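PDB 4GUN: superoxide dismutase from Candida albicans, which probably protects the cell against superoxide radicals by converting them, at a manganese ion, into hydrogen peroxide and molecular oxygen. Local coordinates for residues D30-K35 against T78-F83; V38-G43 against D170-A175; K53-G56 against S62-E65; S124-I129 against G133-V138; L178-Q181 against D186-K189. The protein carries 2 engineered substitutions. One frame throughout, in Å; residues are numbered along the deposited sequence.

Interaction 1 of 5, residues D30-K35 against T78-F83; sequences DLHINK and TNHSLF. With MN (manganese (II) ion), chain Q.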
# COMPACT_ATOMS: atom_id res chain seq x y z
N ASP A 30 31.27 -0.63 -2.69
CA ASP A 30 31.75 0.42 -1.78
C ASP A 30 30.63 1.41 -1.40
O ASP A 30 30.49 1.78 -0.23
CB ASP A 30 32.95 1.17 -2.38
CG ASP A 30 33.71 2.01 -1.37
OD1 ASP A 30 33.48 1.83 -0.16
OD2 ASP A 30 34.56 2.81 -1.79
N LEU A 31 29.82 1.82 -2.38
CA LEU A 31 28.70 2.74 -2.12
C LEU A 31 27.60 2.02 -1.38
O LEU A 31 27.03 2.55 -0.42
CB LEU A 31 28.14 3.30 -3.42
CG LEU A 31 29.01 4.32 -4.13
CD1 LEU A 31 28.51 4.53 -5.55
CD2 LEU A 31 29.08 5.64 -3.35
N HIS A 32 27.33 0.78 -1.82
CA HIS A 32 26.26 -0.06 -1.28
C HIS A 32 26.38 -0.29 0.21
O HIS A 32 25.43 -0.05 0.94
CB HIS A 32 26.12 -1.38 -2.07
CG HIS A 32 24.72 -1.92 -2.09
ND1 HIS A 32 24.43 -3.11 -2.72
CD2 HIS A 32 23.59 -1.45 -1.51
CE1 HIS A 32 23.13 -3.31 -2.54
NE2 HIS A 32 22.59 -2.35 -1.80
N ILE A 33 27.58 -0.67 0.67
CA ILE A 33 27.85 -0.95 2.08
C ILE A 33 28.09 0.33 2.89
O ILE A 33 27.43 0.55 3.92
CB ILE A 33 29.04 -1.96 2.22
CG1 ILE A 33 28.76 -3.30 1.46
CG2 ILE A 33 29.39 -2.21 3.72
CD1 ILE A 33 29.95 -4.19 1.21
N ASN A 34 29.07 1.16 2.44
CA ASN A 34 29.54 2.36 3.15
C ASN A 34 28.70 3.63 3.05
O ASN A 34 28.88 4.55 3.85
CB ASN A 34 31.04 2.57 2.93
CG ASN A 34 31.80 1.35 3.40
OD1 ASN A 34 31.61 0.87 4.52
ND2 ASN A 34 32.57 0.75 2.52
N LYS A 35 27.76 3.67 2.11
CA LYS A 35 26.84 4.82 2.05
C LYS A 35 25.40 4.34 2.33
O LYS A 35 24.80 4.80 3.30
CB LYS A 35 26.95 5.61 0.73
CG LYS A 35 28.36 6.12 0.39
CD LYS A 35 28.75 7.33 1.23
CE LYS A 35 30.18 7.77 1.03
NZ LYS A 35 30.52 8.94 1.89
N THR A 78 18.32 -5.10 8.13
CA THR A 78 18.04 -6.54 8.11
C THR A 78 18.26 -7.12 6.71
O THR A 78 18.93 -8.15 6.58
CB THR A 78 16.60 -6.81 8.61
OG1 THR A 78 16.50 -6.36 9.96
CG2 THR A 78 16.20 -8.28 8.50
N ASN A 79 17.70 -6.46 5.69
CA ASN A 79 17.82 -6.90 4.28
C ASN A 79 19.27 -6.90 3.78
O ASN A 79 19.72 -7.89 3.20
CB ASN A 79 16.92 -6.08 3.36
CG ASN A 79 15.43 -6.34 3.52
OD1 ASN A 79 15.02 -7.40 4.00
ND2 ASN A 79 14.59 -5.40 3.09
N HIS A 80 20.00 -5.79 4.00
CA HIS A 80 21.39 -5.68 3.59
C HIS A 80 22.30 -6.68 4.32
O HIS A 80 23.10 -7.32 3.65
CB HIS A 80 21.88 -4.23 3.62
CG HIS A 80 21.29 -3.41 2.50
ND1 HIS A 80 20.08 -2.76 2.64
CD2 HIS A 80 21.73 -3.22 1.23
CE1 HIS A 80 19.84 -2.16 1.48
NE2 HIS A 80 20.82 -2.39 0.61
N SER A 81 22.11 -6.88 5.64
CA SER A 81 22.86 -7.87 6.45
C SER A 81 22.68 -9.29 5.90
O SER A 81 23.66 -10.05 5.83
CB SER A 81 22.44 -7.83 7.92
OG SER A 81 22.88 -6.62 8.52
N LEU A 82 21.43 -9.64 5.49
CA LEU A 82 21.12 -10.94 4.87
C LEU A 82 21.83 -11.01 3.52
O LEU A 82 22.41 -12.04 3.17
CB LEU A 82 19.61 -11.13 4.65
CG LEU A 82 18.71 -11.36 5.86
CD1 LEU A 82 17.27 -10.98 5.54
CD2 LEU A 82 18.78 -12.82 6.37
N PHE A 83 21.79 -9.91 2.76
CA PHE A 83 22.38 -9.83 1.43
C PHE A 83 23.89 -10.10 1.44
O PHE A 83 24.33 -11.02 0.75
CB PHE A 83 22.04 -8.49 0.77
CG PHE A 83 22.33 -8.34 -0.71
CD1 PHE A 83 21.79 -9.24 -1.63
CD2 PHE A 83 23.06 -7.26 -1.19
CE1 PHE A 83 22.03 -9.08 -3.01
CE2 PHE A 83 23.28 -7.10 -2.56
CZ PHE A 83 22.79 -8.01 -3.46
MN MN Q . 20.49 -1.98 -1.45
O HOH W 1 18.34 -1.92 -1.25

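Interaction 2 of 5, residues V38-G43 against D170-A175; sequences VAYVNG and DAWEHA. With MN (manganese (II) ion), chain Q.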
# COMPACT_ATOMS: atom_id res chain seq x y z
N VAL A 38 25.04 2.08 5.66
CA VAL A 38 25.38 3.07 6.71
C VAL A 38 24.19 4.03 7.00
O VAL A 38 23.95 4.37 8.15
CB VAL A 38 26.69 3.83 6.35
CG1 VAL A 38 26.81 5.16 7.10
CG2 VAL A 38 27.92 2.96 6.61
N ALA A 39 23.47 4.46 5.93
CA ALA A 39 22.31 5.35 6.05
C ALA A 39 21.14 4.67 6.80
O ALA A 39 20.47 5.32 7.60
CB ALA A 39 21.86 5.85 4.68
N TYR A 40 20.95 3.36 6.60
CA TYR A 40 19.92 2.62 7.35
C TYR A 40 20.36 2.40 8.82
O TYR A 40 19.51 2.44 9.70
CB TYR A 40 19.57 1.28 6.68
CG TYR A 40 19.12 1.41 5.24
CD1 TYR A 40 17.98 2.14 4.91
CD2 TYR A 40 19.77 0.72 4.23
CE1 TYR A 40 17.55 2.24 3.59
CE2 TYR A 40 19.36 0.83 2.90
CZ TYR A 40 18.24 1.58 2.59
OH TYR A 40 17.85 1.68 1.27
N VAL A 41 21.68 2.17 9.09
CA VAL A 41 22.19 2.01 10.46
C VAL A 41 21.89 3.30 11.28
O VAL A 41 21.40 3.24 12.42
CB VAL A 41 23.72 1.67 10.46
CG1 VAL A 41 24.34 1.81 11.87
CG2 VAL A 41 23.98 0.27 9.92
N ASN A 42 22.20 4.45 10.67
CA ASN A 42 22.00 5.76 11.27
C ASN A 42 20.52 6.10 11.44
O ASN A 42 20.12 6.58 12.51
CB ASN A 42 22.75 6.84 10.47
CG ASN A 42 24.25 6.73 10.63
OD1 ASN A 42 24.74 6.16 11.62
ND2 ASN A 42 25.01 7.30 9.69
N GLY A 43 19.73 5.82 10.39
CA GLY A 43 18.31 6.06 10.36
C GLY A 43 17.58 5.29 11.43
O GLY A 43 16.74 5.85 12.13
N ASP A 170 18.66 -8.11 -3.64
CA ASP A 170 18.39 -6.68 -3.74
C ASP A 170 18.09 -6.29 -5.20
O ASP A 170 18.95 -6.45 -6.07
CB ASP A 170 19.59 -5.87 -3.22
CG ASP A 170 19.28 -4.41 -2.90
OD1 ASP A 170 18.14 -3.97 -3.14
OD2 ASP A 170 20.15 -3.73 -2.36
N ALA A 171 16.88 -5.74 -5.44
CA ALA A 171 16.47 -5.28 -6.77
C ALA A 171 16.41 -3.73 -6.86
O ALA A 171 15.97 -3.22 -7.90
CB ALA A 171 15.12 -5.89 -7.16
N TRP A 172 16.84 -2.98 -5.79
CA TRP A 172 16.89 -1.49 -5.85
C TRP A 172 17.86 -1.08 -6.97
O TRP A 172 18.85 -1.78 -7.19
CB TRP A 172 17.37 -0.86 -4.54
CG TRP A 172 16.34 -0.75 -3.44
CD1 TRP A 172 15.67 -1.78 -2.84
CD2 TRP A 172 16.02 0.43 -2.68
NE1 TRP A 172 14.91 -1.30 -1.80
CE2 TRP A 172 15.11 0.05 -1.67
CE3 TRP A 172 16.41 1.79 -2.77
CZ2 TRP A 172 14.54 0.98 -0.78
CZ3 TRP A 172 15.85 2.71 -1.89
CH2 TRP A 172 14.93 2.30 -0.90
N GLU A 173 17.57 0.01 -7.70
CA GLU A 173 18.42 0.46 -8.82
C GLU A 173 19.88 0.70 -8.42
O GLU A 173 20.76 0.35 -9.18
CB GLU A 173 17.80 1.67 -9.54
CG GLU A 173 16.52 1.34 -10.29
CD GLU A 173 15.90 2.52 -11.01
OE1 GLU A 173 15.76 3.58 -10.37
OE2 GLU A 173 15.59 2.40 -12.22
N HIS A 174 20.13 1.18 -7.18
CA HIS A 174 21.49 1.39 -6.66
C HIS A 174 22.30 0.11 -6.59
O HIS A 174 23.52 0.18 -6.58
CB HIS A 174 21.48 2.10 -5.29
CG HIS A 174 20.95 1.31 -4.12
ND1 HIS A 174 19.88 1.76 -3.36
CD2 HIS A 174 21.42 0.17 -3.57
CE1 HIS A 174 19.71 0.86 -2.41
NE2 HIS A 174 20.61 -0.12 -2.50
N ALA A 175 21.63 -1.06 -6.52
CA ALA A 175 22.31 -2.35 -6.44
C ALA A 175 23.03 -2.77 -7.75
O ALA A 175 23.92 -3.64 -7.72
CB ALA A 175 21.33 -3.43 -6.00
MN MN Q . 20.49 -1.98 -1.45
O HOH W 1 18.34 -1.92 -1.25

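Interaction 3 of 5, residues K53-G56 against S62-E65; sequences KAVG and SVVE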
# COMPACT_ATOMS: atom_id res chain seq x y z
N LYS A 53 11.41 9.13 23.09
CA LYS A 53 11.05 10.50 23.45
C LYS A 53 9.52 10.69 23.29
O LYS A 53 8.86 11.09 24.25
CB LYS A 53 11.80 11.48 22.54
CG LYS A 53 12.88 12.31 23.23
CD LYS A 53 13.45 13.38 22.28
CE LYS A 53 12.55 14.59 22.12
NZ LYS A 53 13.01 15.50 21.04
N ALA A 54 8.97 10.39 22.10
CA ALA A 54 7.55 10.53 21.80
C ALA A 54 6.61 9.59 22.57
O ALA A 54 5.53 10.04 22.98
CB ALA A 54 7.32 10.41 20.30
N VAL A 55 7.00 8.30 22.76
CA VAL A 55 6.25 7.27 23.50
C VAL A 55 6.13 7.71 24.96
O VAL A 55 5.05 7.61 25.55
CB VAL A 55 6.88 5.84 23.35
CG1 VAL A 55 6.55 4.91 24.53
CG2 VAL A 55 6.45 5.19 22.03
N GLY A 56 7.24 8.23 25.50
CA GLY A 56 7.33 8.73 26.87
C GLY A 56 6.40 9.90 27.15
O GLY A 56 5.82 9.98 28.24
N SER A 62 3.30 11.77 16.89
CA SER A 62 4.72 11.55 16.55
C SER A 62 5.05 10.05 16.49
O SER A 62 5.76 9.61 15.59
CB SER A 62 5.65 12.21 17.57
OG SER A 62 5.68 13.62 17.45
N VAL A 63 4.55 9.27 17.48
CA VAL A 63 4.74 7.81 17.57
C VAL A 63 4.29 7.17 16.21
O VAL A 63 5.06 6.41 15.60
CB VAL A 63 3.99 7.22 18.79
CG1 VAL A 63 3.97 5.70 18.76
CG2 VAL A 63 4.59 7.72 20.09
N VAL A 64 3.09 7.54 15.75
CA VAL A 64 2.54 7.04 14.47
C VAL A 64 3.42 7.41 13.28
O VAL A 64 3.72 6.53 12.47
CB VAL A 64 1.03 7.38 14.29
CG1 VAL A 64 0.59 7.21 12.84
CG2 VAL A 64 0.18 6.50 15.21
N GLU A 65 3.91 8.66 13.23
CA GLU A 65 4.79 9.15 12.16
C GLU A 65 6.14 8.41 12.10
O GLU A 65 6.57 8.03 11.01
CB GLU A 65 4.97 10.68 12.28
CG GLU A 65 5.75 11.34 11.15
CD GLU A 65 5.04 11.55 9.81
OE1 GLU A 65 3.98 10.93 9.58
OE2 GLU A 65 5.56 12.33 8.99

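Interaction 4 of 5, residues S124-I129 against G133-V138; sequences SKLAGI and GWAFIV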
# COMPACT_ATOMS: atom_id res chain seq x y z
N SER A 124 12.15 -14.60 -12.52
CA SER A 124 10.83 -14.19 -13.01
C SER A 124 10.16 -13.25 -12.00
O SER A 124 9.57 -12.25 -12.40
CB SER A 124 9.95 -15.40 -13.32
OG SER A 124 10.13 -15.82 -14.66
N LYS A 125 10.27 -13.55 -10.69
CA LYS A 125 9.76 -12.69 -9.62
C LYS A 125 10.51 -11.37 -9.58
O LYS A 125 9.88 -10.32 -9.46
CB LYS A 125 9.84 -13.38 -8.25
CG LYS A 125 8.68 -14.33 -7.94
CD LYS A 125 7.38 -13.60 -7.56
CE LYS A 125 6.58 -14.29 -6.48
NZ LYS A 125 6.28 -15.72 -6.78
N LEU A 126 11.85 -11.41 -9.70
CA LEU A 126 12.70 -10.21 -9.70
C LEU A 126 12.34 -9.29 -10.87
O LEU A 126 12.20 -8.10 -10.66
CB LEU A 126 14.21 -10.59 -9.72
CG LEU A 126 14.80 -11.08 -8.43
CD1 LEU A 126 16.00 -11.99 -8.67
CD2 LEU A 126 15.09 -9.90 -7.47
N ALA A 127 12.10 -9.87 -12.07
CA ALA A 127 11.71 -9.14 -13.29
C ALA A 127 10.40 -8.33 -13.11
O ALA A 127 10.28 -7.22 -13.62
CB ALA A 127 11.55 -10.12 -14.44
N GLY A 128 9.45 -8.90 -12.37
CA GLY A 128 8.15 -8.29 -12.11
C GLY A 128 8.10 -7.26 -11.00
O GLY A 128 7.04 -6.67 -10.78
N ILE A 129 9.22 -7.00 -10.29
CA ILE A 129 9.24 -5.96 -9.25
C ILE A 129 9.18 -4.58 -9.95
O ILE A 129 10.02 -4.31 -10.79
CB ILE A 129 10.50 -6.06 -8.30
CG1 ILE A 129 10.43 -7.27 -7.38
CG2 ILE A 129 10.68 -4.77 -7.45
CD1 ILE A 129 11.79 -7.74 -6.77
N GLY A 133 12.68 -2.79 -4.43
CA GLY A 133 12.27 -4.00 -3.73
C GLY A 133 13.29 -5.11 -3.68
O GLY A 133 14.46 -4.92 -4.01
N TRP A 134 12.84 -6.26 -3.17
CA TRP A 134 13.67 -7.45 -2.95
C TRP A 134 12.90 -8.67 -3.34
O TRP A 134 11.67 -8.64 -3.35
CB TRP A 134 13.95 -7.61 -1.42
CG TRP A 134 14.84 -6.56 -0.84
CD1 TRP A 134 14.50 -5.28 -0.54
CD2 TRP A 134 16.24 -6.68 -0.54
NE1 TRP A 134 15.60 -4.57 -0.12
CE2 TRP A 134 16.69 -5.41 -0.12
CE3 TRP A 134 17.15 -7.74 -0.59
CZ2 TRP A 134 18.02 -5.18 0.27
CZ3 TRP A 134 18.47 -7.50 -0.23
CH2 TRP A 134 18.89 -6.24 0.19
N ALA A 135 13.62 -9.76 -3.65
CA ALA A 135 13.05 -11.10 -3.81
C ALA A 135 13.70 -11.99 -2.75
O ALA A 135 14.88 -11.82 -2.43
CB ALA A 135 13.30 -11.68 -5.19
N PHE A 136 12.90 -12.88 -2.16
CA PHE A 136 13.42 -13.79 -1.15
C PHE A 136 12.96 -15.21 -1.44
O PHE A 136 11.81 -15.43 -1.79
CB PHE A 136 12.94 -13.42 0.27
CG PHE A 136 13.28 -12.06 0.82
CD1 PHE A 136 14.35 -11.89 1.68
CD2 PHE A 136 12.46 -10.97 0.56
CE1 PHE A 136 14.64 -10.63 2.22
CE2 PHE A 136 12.75 -9.71 1.11
CZ PHE A 136 13.83 -9.56 1.93
N ILE A 137 13.87 -16.17 -1.22
CA ILE A 137 13.56 -17.59 -1.18
C ILE A 137 13.28 -17.74 0.32
O ILE A 137 14.13 -17.34 1.14
CB ILE A 137 14.74 -18.48 -1.66
CG1 ILE A 137 14.90 -18.35 -3.20
CG2 ILE A 137 14.45 -19.94 -1.27
CD1 ILE A 137 16.22 -18.87 -3.79
N VAL A 138 12.07 -18.22 0.68
CA VAL A 138 11.68 -18.31 2.10
C VAL A 138 11.30 -19.72 2.49
O VAL A 138 10.82 -20.47 1.65
CB VAL A 138 10.52 -17.31 2.49
CG1 VAL A 138 10.85 -15.87 2.13
CG2 VAL A 138 9.18 -17.71 1.90

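Interaction 5 of 5, residues L178-Q181 against D186-K189; sequences LQYQ and DYFK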
# COMPACT_ATOMS: atom_id res chain seq x y z
N LEU A 178 25.27 1.39 -11.61
CA LEU A 178 26.58 1.83 -12.10
C LEU A 178 27.20 0.87 -13.13
O LEU A 178 27.83 1.33 -14.09
CB LEU A 178 27.55 2.12 -10.95
CG LEU A 178 27.26 3.34 -10.04
CD1 LEU A 178 28.15 3.28 -8.83
CD2 LEU A 178 27.50 4.68 -10.75
N GLN A 179 26.93 -0.45 -13.00
CA GLN A 179 27.46 -1.46 -13.91
C GLN A 179 26.53 -1.78 -15.05
O GLN A 179 26.96 -1.85 -16.19
CB GLN A 179 27.84 -2.76 -13.15
CG GLN A 179 28.59 -3.81 -14.01
CD GLN A 179 29.08 -5.02 -13.23
OE1 GLN A 179 29.48 -4.93 -12.05
NE2 GLN A 179 29.09 -6.17 -13.87
N TYR A 180 25.26 -2.05 -14.75
CA TYR A 180 24.28 -2.52 -15.71
C TYR A 180 23.36 -1.48 -16.32
O TYR A 180 22.73 -1.79 -17.33
CB TYR A 180 23.47 -3.66 -15.09
CG TYR A 180 24.32 -4.86 -14.71
CD1 TYR A 180 24.62 -5.85 -15.64
CD2 TYR A 180 24.85 -4.99 -13.42
CE1 TYR A 180 25.39 -6.95 -15.30
CE2 TYR A 180 25.61 -6.11 -13.06
CZ TYR A 180 25.89 -7.08 -14.02
OH TYR A 180 26.67 -8.17 -13.74
N GLN A 181 23.32 -0.25 -15.77
CA GLN A 181 22.41 0.81 -16.23
C GLN A 181 20.96 0.31 -16.16
O GLN A 181 20.59 -0.30 -15.15
CB GLN A 181 22.80 1.37 -17.63
CG GLN A 181 23.97 2.36 -17.60
CD GLN A 181 25.30 1.67 -17.64
OE1 GLN A 181 25.67 1.04 -18.63
NE2 GLN A 181 26.05 1.76 -16.55
N ASP A 186 20.15 -8.40 -16.74
CA ASP A 186 21.54 -8.88 -16.82
C ASP A 186 22.14 -9.05 -15.43
O ASP A 186 22.83 -10.02 -15.16
CB ASP A 186 22.39 -7.95 -17.70
CG ASP A 186 22.09 -8.04 -19.19
OD1 ASP A 186 21.19 -8.81 -19.57
OD2 ASP A 186 22.79 -7.38 -19.97
N TYR A 187 21.80 -8.16 -14.53
CA TYR A 187 22.22 -8.22 -13.14
C TYR A 187 21.58 -9.44 -12.48
O TYR A 187 22.28 -10.21 -11.83
CB TYR A 187 21.84 -6.92 -12.44
CG TYR A 187 21.80 -7.00 -10.93
CD1 TYR A 187 22.97 -7.15 -10.19
CD2 TYR A 187 20.61 -6.81 -10.24
CE1 TYR A 187 22.95 -7.15 -8.80
CE2 TYR A 187 20.58 -6.78 -8.85
CZ TYR A 187 21.75 -6.96 -8.13
OH TYR A 187 21.73 -6.96 -6.76
N PHE A 188 20.25 -9.63 -12.66
CA PHE A 188 19.54 -10.79 -12.10
C PHE A 188 20.20 -12.12 -12.53
O PHE A 188 20.50 -12.96 -11.68
CB PHE A 188 18.04 -10.75 -12.41
CG PHE A 188 17.32 -9.59 -11.76
CD1 PHE A 188 17.76 -9.07 -10.55
CD2 PHE A 188 16.21 -9.03 -12.36
CE1 PHE A 188 17.12 -7.98 -9.96
CE2 PHE A 188 15.54 -7.96 -11.76
CZ PHE A 188 16.01 -7.44 -10.56
N LYS A 189 20.50 -12.26 -13.83
CA LYS A 189 21.19 -13.41 -14.39
C LYS A 189 22.59 -13.58 -13.75
O LYS A 189 22.90 -14.64 -13.20
CB LYS A 189 21.28 -13.25 -15.93
CG LYS A 189 21.66 -14.53 -16.68
CD LYS A 189 21.56 -14.37 -18.21
CE LYS A 189 20.20 -14.72 -18.79
NZ LYS A 189 19.95 -16.19 -18.81

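Interaction 1 of 5, residues D30-K35 against T78-F83
His32 and His80 meet at the manganese ion, each through its NE2. The metal bonds measure 2.2 Å from His32 NE2 and 2.1 Å from His80 NE2, and they leave the ion at about a right angle. Water 1 binds the manganese nearly opposite His32, while Asp170 and His174 complete five-fold coordination. The shared ion explains why His32 NE2 and His80 NE2 lie 3.0 Å apart without bonding to each other. The imidazole planes stand at 88°, with His32 NE2 arriving at the edge of the His80 ring and in its plane. His32 lies on helix 26-56 and His80 on helix 60-85, the two arms of the alpha-hairpin that supplies half of the protein ligands in iron/manganese superoxide dismutases. The remaining aromatic contact is rim to rim: Phe83 CE2 comes to 3.8 Å from His32 CE1, with ring planes at 59°. Phe83 gets there with CG anti to its backbone N (chi1 -168°), which swings the phenyl toward the first helix. Among the hydrogen bonds, His80 ND1 pairs with Gly76 O one turn earlier, which probably helps to fix the rotation of the imidazole.

Interaction 2 of 5, residues V38-G43 against D170-A175
Tyr40 OH lies over one face of the Trp172 indole, 3.7 Å from CH2 and offset toward the rim, in the second shell of the manganese site of an iron/manganese superoxide dismutase. The two side chains approach from opposite directions, Tyr40 from helix 26-56 and Trp172 from the loop after strand 163-170. The same hydroxyl also comes within 4.2 Å of His174 CE1. Tyr40 OH is hydrogen-bonded to Gln155 NE2, a tyrosine-glutamine pair known beside the metal in manganese enzymes of this family. From the loop, Asp170 OD2 and His174 NE2 bind the manganese at 2.0 Å and 2.1 Å. Both ligands have second-shell support. His174 ND1 is hydrogen-bonded to Glu173 OE2 of the second subunit, a reciprocal pair that ties the two metal sites together across the interface. His174 CG lies between the backbone N and carbonyl carbon (chi1 69°), bringing one imidazole face against Trp172 CB. Water 1 sits over the indole face that Tyr40 OH touches and donates a weak bond to Asp170 OD1. That oxygen closes an Asx turn: Trp172 N donates to Asp170 OD1 at 3.1 Å, from 47° out of the carboxylate plane.

Interaction 3 of 5, residues K53-G56 against S62-E65
Ser62 OG is hydrogen-bonded to Asp59 OD1, in the turn just ahead of helix 60-85, while Ser62 CB touches Ala54 CB. With OG beside the backbone N (chi1 -73°), the hydroxyl is turned back to the inter-helix turn while CB faces helix 26-56. The contact lies at the closed end of the alpha-hairpin of iron/manganese superoxide dismutases, where helix 26-56 finishes and helix 60-85 begins after a short turn. Across the hairpin carbon contacts dominate. Ala54 and Val63 are the nearest backbone positions, with 5.8 Å between Ala54 CA and Val63 CA, an approach that the small Ala54 side chain probably permits. Ala54 CB lies 3.7 Å from Ser62 CB and 3.8 Å from Val63 CG2, so one methyl packs against two successive residues. Val63 does most of the touching through one branch. Its CG2 settles against the peptide joining residues 54 and 55, 3.7 Å from Ala54 C and 3.6 Å from Val55 N. The same region meets the third subunit: Val55 packs on Glu6 and Val63 on Ile70 of the third subunit, and Glu65 OE1 is hydrogen-bonded to Ser159 OG of that subunit, consistent with the pairing of helical hairpins in tetrameric manganese enzymes. The valine side chains cross obliquely, and Val63 CG2 meets Val55 CG2 at 3.7 Å, with Val63 CG1 following at 4.1 Å from the same methyl.

Interaction 4 of 5, residues S124-I129 against G133-V138
Leu126 and Ala135 make the tightest apolar contact here: Leu126 CD2 presses on Ala135 CB at 3.4 Å, closer than carbons normally pack, and Leu126 CG follows at 3.6 Å from the same methyl. Leu126 holds CG beside its backbone N (chi1 -76°), which sets CG, and with it CD2, against Ala135. Ile129 adds a second apolar contact, against backbone and not side chain. Its CD1 comes to 3.5 Å from Trp134 O, while CG2, the branch anti to the backbone N, lies 4.1 Å from Gly133 CA. Gly133 is almost fully extended and carries no side chain, so Ile129 lies directly along the main chain. Hydrogen bonds also occur in the turn between helix and strand. Ile129 N donates to Leu126 O at 3.2 Å as the helix ends; Ile129 O is bonded to NH1 of the engineered Arg184, and Lys125 NZ leads off to Val149 O of strand 146-153. Trp134 points away from the helix; its ring meets His80 edge-to-face, and its nearest atom is about 4 Å from the manganese. In the C-terminal domain, helix 115-127 thus covers one face of a three-stranded antiparallel sheet: strand 133-140 runs between 146-153 and 163-170, Leu126 also touches Ile169 of the latter, and the opposite face, bearing Trp134 and Phe136, receives Asn79 of helix 60-85.

Interaction 5 of 5, residues L178-Q181 against D186-K189
Tyr180 lays one face of its ring over the backbone and CB of Tyr187, where the short helix 177-180 meets helix 184-191 in the C-terminal domain. The contact is a CH-pi interaction: Tyr187 CB stands 3.9 Å from the centroid of the Tyr180 ring, 19° off the normal. Tyr187 CA lies over the centre of the same face, so the phenol rests on the start of the helix. The two rings do not stack; their planes are inclined at 52° and the centroids are 6.0 Å apart. The first torsion of Tyr187, which sets CG anti to the backbone N (chi1 161°), leads the far end of the phenol away, toward the metal site. Asp186 brings its CB to 3.7 Å from Tyr180 CD1, with its carboxylate turned steeply to the ring. On the opposite face of Tyr180 lies Gln179 CG, so the ring is sandwiched between aliphatic carbons. The hydroxyls bond elsewhere: Tyr180 OH with Tyr23 O, and Tyr187 OH with Asp170 O, the carbonyl of a manganese ligand. The helices thus meet through carbon contacts, while the hydroxyl bonds probably help fix where each phenol points and steady the loop bearing Asp170.

From the N terminus, helix 26-56 contributes first to interaction 1, then to interaction 2 and, at its end, to interaction 3. The turn after it is closed at once by interaction 3, nested inside the loops of interactions 1 and 2, whose nearest atoms are about 18 Å and 10 Å from it. Interaction 1 joins the two helices near the hairpin's open end; interaction 2 crosses it, joining the hairpin to the C-terminal domain around the shared manganese. Interaction 4, which closes a short helix-to-strand loop, nests within interaction 2 and touches it where Ala171 N meets Gly133 O. Interaction 5 follows in series, touching interactions 1 and 2 through Tyr187, interaction 1 also through Leu178, and interaction 4 through Phe188.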